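Local coordinates for protein probable fumarate reductase Ifc3 (Shewanella frigidimarina, PDB 1QO8) that catalyses the essentially one-way reduction of fumarate to succinate in vitro, using FAD and four covalently bound c-type hemes, and may take part in electron transport to ferric iron, at residues Ala164-Thr176 and Ala208-Ser220. Residues are numbered along the deposited sequence; the frame is centred on the assembly and turned at random.
Sequences AGGMNAVGTKQQT and AEQSADGVQWLES. With FAD (flavin-adenine dinucleotide), chain G.
S211 meets the chain at A169 and V170 where helix 201-220 passes closest. Its OG lies between the backbone N and the carbonyl carbon (chi1 58°), which lets it donate a hydrogen bond to A208 O, 2.8 Å away in its own helix, while accepting from V170 N at 3.2 Å; a small hydroxyl suits this double task. With an alanine in its place, V170 N would probably lose its acceptor and A208 O the hydroxyl that donates to it. The helix is kinked at this point: A212 N lacks its bond to the turn before and donates instead to a water, 3.1 Å away, that also reaches V170 O. A169 has just a methyl, so S211 can come close, and A169 CB packs on V215 CG2 at 3.7 Å. M167, fully extended, slides past V215, resting SD on L218 CD1 (3.7 Å) and CE over G214, where a side chain would crowd it. At the far end, Q174 NE2 donates in its amide plane to E219 OE2 at 2.8 Å, and a second water joins Q174 OE1 to E219 OE1. Further out, T172 OG1 caps helix 173-177 by accepting from Q175 N, and H240 NE2 is hydrogen-bonded to the same T172 OG1. Both segments belong to the FAD-binding domain: just before strand 167-168, G165 and G166 bind the flavin, G166 O accepting from FAD N3 (3.1 Å). Polar bonds thus tie helix 201-220 to the loop and helix after that strand, with apolar packing of M167, A169, V215 and L218 between them.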
ATOM      1  N   ALA A 164     -12.907  11.505 -22.313  1.00 48.95           N
ATOM      2  CA  ALA A 164     -13.698  12.649 -22.329  1.00 55.93           C
ATOM      3  C   ALA A 164     -13.175  14.059 -22.535  1.00 56.86           C
ATOM      4  O   ALA A 164     -13.679  14.997 -23.154  1.00 56.23           O
ATOM      5  CB  ALA A 164     -13.927  12.608 -20.694  1.00 59.36           C
ATOM      6  N   GLY A 165     -12.118  14.382 -21.796  1.00 56.60           N
ATOM      7  CA  GLY A 165     -11.785  15.776 -21.473  1.00 57.19           C
ATOM      8  C   GLY A 165     -10.364  16.098 -21.915  1.00 55.00           C
ATOM      9  O   GLY A 165      -9.600  16.581 -21.077  1.00 59.87           O
ATOM     10  N   GLY A 166      -9.942  15.666 -23.065  1.00 46.62           N
ATOM     11  CA  GLY A 166      -8.714  15.820 -23.680  1.00 43.67           C
ATOM     12  C   GLY A 166      -7.385  15.720 -22.981  1.00 44.63           C
ATOM     13  O   GLY A 166      -7.252  15.181 -21.896  1.00 46.60           O
ATOM     14  N   MET A 167      -6.396  16.371 -23.549  1.00 42.18           N
ATOM     15  CA  MET A 167      -4.979  16.248 -23.282  1.00 44.99           C
ATOM     16  C   MET A 167      -4.385  17.632 -23.013  1.00 46.00           C
ATOM     17  O   MET A 167      -4.599  18.570 -23.800  1.00 44.75           O
ATOM     18  CB  MET A 167      -4.365  15.635 -24.553  1.00 43.39           C
ATOM     19  CG  MET A 167      -2.853  15.494 -24.447  1.00 47.71           C
ATOM     20  SD  MET A 167      -1.976  14.551 -25.680  1.00 46.65           S
ATOM     21  CE  MET A 167      -0.294  14.899 -25.194  1.00 48.20           C
ATOM     22  N   ASN A 168      -3.821  17.821 -21.838  1.00 48.08           N
ATOM     23  CA  ASN A 168      -3.089  19.002 -21.423  1.00 48.18           C
ATOM     24  C   ASN A 168      -1.756  19.115 -22.127  1.00 47.29           C
ATOM     25  O   ASN A 168      -1.036  18.147 -22.372  1.00 49.07           O
ATOM     26  CB  ASN A 168      -2.894  18.993 -19.868  1.00 48.12           C
ATOM     27  CG  ASN A 168      -4.196  19.221 -19.153  1.00 46.42           C
ATOM     28  OD1 ASN A 168      -5.161  19.754 -19.737  1.00 47.86           O
ATOM     29  ND2 ASN A 168      -4.386  18.846 -17.893  1.00 47.29           N
ATOM     30  N   ALA A 169      -1.472  20.307 -22.644  1.00 47.91           N
ATOM     31  CA  ALA A 169      -0.120  20.588 -23.182  1.00 48.57           C
ATOM     32  C   ALA A 169       0.139  22.094 -23.059  1.00 50.01           C
ATOM     33  O   ALA A 169      -0.771  22.921 -22.957  1.00 51.78           O
ATOM     34  CB  ALA A 169       0.019  20.136 -24.612  1.00 45.28           C
ATOM     35  N   VAL A 170       1.389  22.483 -23.026  1.00 51.99           N
ATOM     36  CA  VAL A 170       1.792  23.865 -22.880  1.00 52.20           C
ATOM     37  C   VAL A 170       2.649  24.209 -24.109  1.00 51.59           C
ATOM     38  O   VAL A 170       3.527  23.412 -24.383  1.00 49.23           O
ATOM     39  CB  VAL A 170       2.630  24.137 -21.624  1.00 52.45           C
ATOM     40  CG1 VAL A 170       3.793  23.202 -21.364  1.00 53.72           C
ATOM     41  CG2 VAL A 170       3.251  25.552 -21.768  1.00 51.83           C
ATOM     42  N   GLY A 171       2.424  25.358 -24.726  1.00 52.86           N
ATOM     43  CA  GLY A 171       3.236  25.758 -25.873  1.00 51.83           C
ATOM     44  C   GLY A 171       2.706  25.224 -27.184  1.00 50.37           C
ATOM     45  O   GLY A 171       3.498  24.971 -28.092  1.00 51.32           O
ATOM     46  N   THR A 172       1.414  25.012 -27.351  1.00 52.12           N
ATOM     47  CA  THR A 172       0.995  24.438 -28.652  1.00 52.92           C
ATOM     48  C   THR A 172       0.569  25.538 -29.602  1.00 54.42           C
ATOM     49  O   THR A 172       0.245  26.691 -29.301  1.00 53.60           O
ATOM     50  CB  THR A 172      -0.149  23.420 -28.500  1.00 53.42           C
ATOM     51  OG1 THR A 172      -1.286  24.137 -28.021  1.00 50.02           O
ATOM     52  CG2 THR A 172       0.234  22.295 -27.545  1.00 54.29           C
ATOM     53  N   LYS A 173       0.474  25.144 -30.864  1.00 57.13           N
ATOM     54  CA  LYS A 173      -0.080  26.085 -31.852  1.00 60.15           C
ATOM     55  C   LYS A 173      -1.553  26.310 -31.552  1.00 59.10           C
ATOM     56  O   LYS A 173      -2.045  27.398 -31.909  1.00 58.17           O
ATOM     57  CB  LYS A 173       0.232  25.537 -33.227  1.00 64.15           C
ATOM     58  CG  LYS A 173      -0.549  24.307 -33.606  1.00 67.63           C
ATOM     59  CD  LYS A 173      -0.286  23.950 -35.056  1.00 72.09           C
ATOM     60  CE  LYS A 173      -1.033  22.742 -35.551  1.00 75.37           C
ATOM     61  NZ  LYS A 173      -2.431  23.010 -35.960  1.00 79.02           N
ATOM     62  N   GLN A 174      -2.311  25.420 -30.893  1.00 55.36           N
ATOM     63  CA  GLN A 174      -3.702  25.768 -30.557  1.00 56.89           C
ATOM     64  C   GLN A 174      -3.751  26.890 -29.497  1.00 56.66           C
ATOM     65  O   GLN A 174      -4.658  27.734 -29.491  1.00 57.80           O
ATOM     66  CB  GLN A 174      -4.577  24.608 -30.094  1.00 55.57           C
ATOM     67  CG  GLN A 174      -4.890  23.519 -31.098  1.00 55.38           C
ATOM     68  CD  GLN A 174      -3.731  22.610 -31.436  1.00 57.63           C
ATOM     69  OE1 GLN A 174      -2.620  22.584 -30.868  1.00 57.52           O
ATOM     70  NE2 GLN A 174      -3.950  21.775 -32.438  1.00 57.48           N
ATOM     71  N   GLN A 175      -2.728  26.947 -28.642  1.00 55.17           N
ATOM     72  CA  GLN A 175      -2.687  28.008 -27.655  1.00 57.42           C
ATOM     73  C   GLN A 175      -2.328  29.301 -28.394  1.00 59.31           C
ATOM     74  O   GLN A 175      -2.980  30.284 -28.055  1.00 58.47           O
ATOM     75  CB  GLN A 175      -1.818  27.717 -26.452  1.00 55.97           C
ATOM     76  CG  GLN A 175      -2.359  26.686 -25.456  1.00 53.38           C
ATOM     77  CD  GLN A 175      -1.424  26.494 -24.276  1.00 50.97           C
ATOM     78  OE1 GLN A 175      -0.231  26.420 -24.490  1.00 51.98           O
ATOM     79  NE2 GLN A 175      -1.896  26.451 -23.040  1.00 49.44           N
ATOM     80  N   THR A 176      -1.475  29.294 -29.403  1.00 62.31           N
ATOM     81  CA  THR A 176      -1.077  30.542 -30.024  1.00 67.73           C
ATOM     82  C   THR A 176      -2.197  31.064 -30.951  1.00 68.69           C
ATOM     83  O   THR A 176      -2.285  32.254 -31.180  1.00 68.77           O
ATOM     84  CB  THR A 176       0.191  30.554 -30.899  1.00 67.98           C
ATOM     85  OG1 THR A 176      -0.162  29.947 -32.142  1.00 72.50           O
ATOM     86  CG2 THR A 176       1.363  29.865 -30.281  1.00 67.40           C
ATOM     87  N   ALA A 208       5.338  18.269 -18.574  1.00 49.59           N
ATOM     88  CA  ALA A 208       5.135  19.613 -19.078  1.00 50.51           C
ATOM     89  C   ALA A 208       5.959  19.855 -20.343  1.00 52.42           C
ATOM     90  O   ALA A 208       5.436  20.308 -21.351  1.00 50.44           O
ATOM     91  CB  ALA A 208       5.510  20.707 -18.064  1.00 45.33           C
ATOM     92  N   GLU A 209       7.237  19.500 -20.300  1.00 53.06           N
ATOM     93  CA  GLU A 209       8.151  19.859 -21.359  1.00 54.97           C
ATOM     94  C   GLU A 209       7.833  19.205 -22.683  1.00 55.12           C
ATOM     95  O   GLU A 209       8.153  19.782 -23.714  1.00 54.84           O
ATOM     96  CB  GLU A 209       9.583  19.483 -20.957  1.00 56.39           C
ATOM     97  CG  GLU A 209      10.123  20.566 -20.008  1.00 59.04           C
ATOM     98  CD  GLU A 209      11.495  20.179 -19.470  1.00 59.94           C
ATOM     99  OE1 GLU A 209      11.942  19.035 -19.632  1.00 59.12           O
ATOM    100  OE2 GLU A 209      12.122  21.087 -18.870  1.00 63.02           O
ATOM    101  N   GLN A 210       7.263  18.009 -22.692  1.00 54.75           N
ATOM    102  CA  GLN A 210       7.105  17.194 -23.874  1.00 51.42           C
ATOM    103  C   GLN A 210       5.662  17.040 -24.326  1.00 49.15           C
ATOM    104  O   GLN A 210       5.328  16.262 -25.210  1.00 48.40           O
ATOM    105  CB  GLN A 210       7.725  15.813 -23.548  1.00 54.28           C
ATOM    106  CG  GLN A 210       9.237  15.904 -23.745  1.00 59.90           C
ATOM    107  CD  GLN A 210      10.004  14.716 -23.223  1.00 62.35           C
ATOM    108  OE1 GLN A 210      11.037  14.897 -22.575  1.00 64.57           O
ATOM    109  NE2 GLN A 210       9.588  13.474 -23.507  1.00 62.58           N
ATOM    110  N   SER A 211       4.758  17.714 -23.681  1.00 47.82           N
ATOM    111  CA  SER A 211       3.326  17.677 -23.900  1.00 49.43           C
ATOM    112  C   SER A 211       2.971  18.264 -25.255  1.00 49.73           C
ATOM    113  O   SER A 211       2.176  17.572 -25.910  1.00 47.95           O
ATOM    114  CB  SER A 211       2.584  18.364 -22.768  1.00 48.88           C
ATOM    115  OG  SER A 211       2.926  19.715 -22.524  1.00 49.80           O
ATOM    116  N   ALA A 212       3.534  19.405 -25.687  1.00 48.44           N
ATOM    117  CA  ALA A 212       3.242  19.893 -27.038  1.00 51.13           C
ATOM    118  C   ALA A 212       3.699  18.955 -28.141  1.00 52.76           C
ATOM    119  O   ALA A 212       3.019  18.625 -29.113  1.00 53.76           O
ATOM    120  CB  ALA A 212       3.976  21.251 -27.278  1.00 51.36           C
ATOM    121  N   ASP A 213       4.920  18.438 -28.014  1.00 55.16           N
ATOM    122  CA  ASP A 213       5.468  17.389 -28.861  1.00 54.96           C
ATOM    123  C   ASP A 213       4.549  16.178 -28.895  1.00 53.59           C
ATOM    124  O   ASP A 213       4.325  15.743 -30.002  1.00 49.82           O
ATOM    125  CB  ASP A 213       6.839  16.942 -28.352  1.00 59.72           C
ATOM    126  CG  ASP A 213       7.799  16.777 -29.514  1.00 64.02           C
ATOM    127  OD1 ASP A 213       7.575  17.147 -30.692  1.00 63.70           O
ATOM    128  OD2 ASP A 213       8.888  16.299 -29.160  1.00 67.93           O
ATOM    129  N   GLY A 214       3.994  15.719 -27.769  1.00 53.47           N
ATOM    130  CA  GLY A 214       3.006  14.641 -27.837  1.00 53.63           C
ATOM    131  C   GLY A 214       1.744  14.982 -28.626  1.00 53.83           C
ATOM    132  O   GLY A 214       1.244  14.084 -29.304  1.00 55.16           O
ATOM    133  N   VAL A 215       1.179  16.186 -28.511  1.00 50.86           N
ATOM    134  CA  VAL A 215      -0.013  16.598 -29.228  1.00 50.58           C
ATOM    135  C   VAL A 215       0.311  16.600 -30.740  1.00 51.27           C
ATOM    136  O   VAL A 215      -0.417  16.009 -31.522  1.00 49.52           O
ATOM    137  CB  VAL A 215      -0.523  17.985 -28.806  1.00 50.34           C
ATOM    138  CG1 VAL A 215      -1.562  18.581 -29.796  1.00 46.40           C
ATOM    139  CG2 VAL A 215      -1.140  17.929 -27.381  1.00 49.17           C
ATOM    140  N   GLN A 216       1.484  17.156 -31.066  1.00 52.46           N
ATOM    141  CA  GLN A 216       2.022  17.128 -32.396  1.00 55.09           C
ATOM    142  C   GLN A 216       2.248  15.746 -32.979  1.00 53.86           C
ATOM    143  O   GLN A 216       1.843  15.457 -34.117  1.00 55.40           O
ATOM    144  CB  GLN A 216       3.377  17.837 -32.423  1.00 59.91           C
ATOM    145  CG  GLN A 216       3.265  19.346 -32.513  1.00 62.81           C
ATOM    146  CD  GLN A 216       4.669  19.913 -32.356  1.00 67.69           C
ATOM    147  OE1 GLN A 216       5.430  19.979 -33.339  1.00 72.26           O
ATOM    148  NE2 GLN A 216       5.058  20.289 -31.161  1.00 67.41           N
ATOM    149  N   TRP A 217       2.839  14.884 -32.168  1.00 51.01           N
ATOM    150  CA  TRP A 217       2.938  13.467 -32.497  1.00 46.01           C
ATOM    151  C   TRP A 217       1.597  12.866 -32.793  1.00 44.29           C
ATOM    152  O   TRP A 217       1.433  12.171 -33.779  1.00 43.04           O
ATOM    153  CB  TRP A 217       3.670  12.773 -31.345  1.00 48.27           C
ATOM    154  CG  TRP A 217       3.430  11.288 -31.232  1.00 49.19           C
ATOM    155  CD1 TRP A 217       2.680  10.607 -30.337  1.00 50.69           C
ATOM    156  CD2 TRP A 217       3.958  10.307 -32.131  1.00 53.41           C
ATOM    157  NE1 TRP A 217       2.710   9.238 -30.574  1.00 52.35           N
ATOM    158  CE2 TRP A 217       3.525   9.038 -31.683  1.00 53.94           C
ATOM    159  CE3 TRP A 217       4.782  10.384 -33.258  1.00 54.36           C
ATOM    160  CZ2 TRP A 217       3.885   7.883 -32.337  1.00 52.88           C
ATOM    161  CZ3 TRP A 217       5.142   9.219 -33.891  1.00 56.09           C
ATOM    162  CH2 TRP A 217       4.663   7.980 -33.461  1.00 54.10           C
ATOM    163  N   LEU A 218       0.551  13.089 -31.969  1.00 44.13           N
ATOM    164  CA  LEU A 218      -0.753  12.491 -32.328  1.00 43.38           C
ATOM    165  C   LEU A 218      -1.327  13.064 -33.628  1.00 46.39           C
ATOM    166  O   LEU A 218      -2.004  12.336 -34.380  1.00 45.12           O
ATOM    167  CB  LEU A 218      -1.712  12.616 -31.152  1.00 43.90           C
ATOM    168  CG  LEU A 218      -1.266  11.868 -29.869  1.00 42.85           C
ATOM    169  CD1 LEU A 218      -2.082  12.293 -28.660  1.00 42.19           C
ATOM    170  CD2 LEU A 218      -1.339  10.364 -30.077  1.00 42.94           C
ATOM    171  N   GLU A 219      -1.164  14.373 -33.816  1.00 46.77           N
ATOM    172  CA  GLU A 219      -1.525  15.083 -35.009  1.00 50.99           C
ATOM    173  C   GLU A 219      -0.754  14.601 -36.250  1.00 49.89           C
ATOM    174  O   GLU A 219      -1.454  14.376 -37.220  1.00 50.30           O
ATOM    175  CB  GLU A 219      -1.212  16.607 -34.945  1.00 50.53           C
ATOM    176  CG  GLU A 219      -2.290  17.181 -34.000  1.00 54.82           C
ATOM    177  CD  GLU A 219      -1.912  18.589 -33.611  1.00 55.95           C
ATOM    178  OE1 GLU A 219      -0.693  18.830 -33.443  1.00 57.50           O
ATOM    179  OE2 GLU A 219      -2.806  19.450 -33.544  1.00 57.10           O
ATOM    180  N   SER A 220       0.535  14.332 -36.143  1.00 49.87           N
ATOM    181  CA  SER A 220       1.189  13.682 -37.280  1.00 53.20           C
ATOM    182  C   SER A 220       0.509  12.369 -37.637  1.00 53.51           C
ATOM    183  O   SER A 220       0.663  11.942 -38.779  1.00 56.40           O
ATOM    184  CB  SER A 220       2.656  13.380 -37.072  1.00 53.94           C
ATOM    185  OG  SER A 220       2.917  12.543 -35.952  1.00 53.04           O
TER
HETATM  186  PA  FAD G 605      -5.715   2.006 -20.303  1.00 37.10           P
HETATM  187  O1A FAD G 605      -6.216   2.902 -21.393  1.00 36.29           O
HETATM  188  O2A FAD G 605      -6.562   1.493 -19.378  1.00 34.89           O
HETATM  189  O5B FAD G 605      -5.408   0.690 -21.105  1.00 38.68           O
HETATM  190  C5B FAD G 605      -4.698  -0.474 -20.512  1.00 37.74           C
HETATM  191  C4B FAD G 605      -4.792  -1.692 -21.560  1.00 37.13           C
HETATM  192  O4B FAD G 605      -4.044  -2.802 -20.860  1.00 36.70           O
HETATM  193  C3B FAD G 605      -6.249  -2.253 -21.650  1.00 36.57           C
HETATM  194  O3B FAD G 605      -6.890  -2.255 -22.846  1.00 34.67           O
HETATM  195  C2B FAD G 605      -6.250  -3.533 -20.736  1.00 37.21           C
HETATM  196  O2B FAD G 605      -7.160  -4.581 -21.152  1.00 40.43           O
HETATM  197  C1B FAD G 605      -4.877  -4.020 -21.014  1.00 36.52           C
HETATM  198  N9A FAD G 605      -4.349  -4.892 -19.957  1.00 40.56           N
HETATM  199  C8A FAD G 605      -4.535  -4.803 -18.600  1.00 37.92           C
HETATM  200  N7A FAD G 605      -4.017  -5.816 -17.961  1.00 38.16           N
HETATM  201  C5A FAD G 605      -3.450  -6.629 -18.938  1.00 37.60           C
HETATM  202  C6A FAD G 605      -2.804  -7.939 -18.893  1.00 38.01           C
HETATM  203  N6A FAD G 605      -2.582  -8.608 -17.795  1.00 38.15           N
HETATM  204  N1A FAD G 605      -2.367  -8.387 -20.096  1.00 37.75           N
HETATM  205  C2A FAD G 605      -2.647  -7.763 -21.290  1.00 39.56           C
HETATM  206  N3A FAD G 605      -3.256  -6.563 -21.421  1.00 38.68           N
HETATM  207  C4A FAD G 605      -3.648  -6.081 -20.211  1.00 38.96           C
HETATM  208  N1  FAD G 605      -7.734  11.563 -18.149  1.00 45.98           N
HETATM  209  C2  FAD G 605      -7.385  12.657 -18.772  1.00 47.89           C
HETATM  210  O2  FAD G 605      -6.339  13.217 -18.733  1.00 45.75           O
HETATM  211  N3  FAD G 605      -8.274  13.359 -19.641  1.00 52.54           N
HETATM  212  C4  FAD G 605      -9.536  12.791 -19.789  1.00 53.17           C
HETATM  213  O4  FAD G 605     -10.352  13.351 -20.464  1.00 56.32           O
HETATM  214  C4X FAD G 605      -9.917  11.603 -19.029  1.00 48.56           C
HETATM  215  N5  FAD G 605     -11.160  11.106 -19.132  1.00 46.53           N
HETATM  216  C5X FAD G 605     -11.505   9.961 -18.498  1.00 44.72           C
HETATM  217  C6  FAD G 605     -12.815   9.489 -18.663  1.00 43.24           C
HETATM  218  C7  FAD G 605     -13.194   8.325 -18.039  1.00 45.29           C
HETATM  219  C7M FAD G 605     -14.570   7.753 -18.167  1.00 43.57           C
HETATM  220  C8  FAD G 605     -12.212   7.607 -17.267  1.00 44.00           C
HETATM  221  C8M FAD G 605     -12.593   6.299 -16.642  1.00 44.80           C
HETATM  222  C9  FAD G 605     -10.922   8.051 -17.130  1.00 40.94           C
HETATM  223  C9A FAD G 605     -10.524   9.222 -17.730  1.00 42.13           C
HETATM  224  N10 FAD G 605      -9.241   9.795 -17.634  1.00 41.14           N
HETATM  225  C10 FAD G 605      -8.915  10.944 -18.246  1.00 44.56           C
HETATM  226  C1' FAD G 605      -8.086   8.952 -17.190  1.00 43.11           C
HETATM  227  C2' FAD G 605      -7.264   8.483 -18.437  1.00 41.42           C
HETATM  228  O2' FAD G 605      -8.340   8.173 -19.386  1.00 42.40           O
HETATM  229  C3' FAD G 605      -6.688   7.098 -18.051  1.00 39.59           C
HETATM  230  O3' FAD G 605      -5.838   7.205 -16.902  1.00 42.08           O
HETATM  231  C4' FAD G 605      -5.586   6.765 -19.112  1.00 41.19           C
HETATM  232  O4' FAD G 605      -6.345   6.582 -20.347  1.00 37.41           O
HETATM  233  C5' FAD G 605      -5.011   5.362 -18.704  1.00 36.37           C
HETATM  234  O5' FAD G 605      -4.249   4.912 -19.992  1.00 41.82           O
HETATM  235  P   FAD G 605      -3.384   3.637 -20.029  1.00 38.53           P
HETATM  236  O1P FAD G 605      -2.808   3.617 -21.426  1.00 38.39           O
HETATM  237  O2P FAD G 605      -2.564   3.760 -18.909  1.00 38.75           O
HETATM  238  O3P FAD G 605      -4.327   2.586 -19.703  1.00 35.93           O
HETATM  239  O   HOH W   1       5.237  21.324 -23.978  1.00 46.83           O
HETATM  240  O   HOH W   2      -0.173  21.019 -31.841  1.00 61.60           O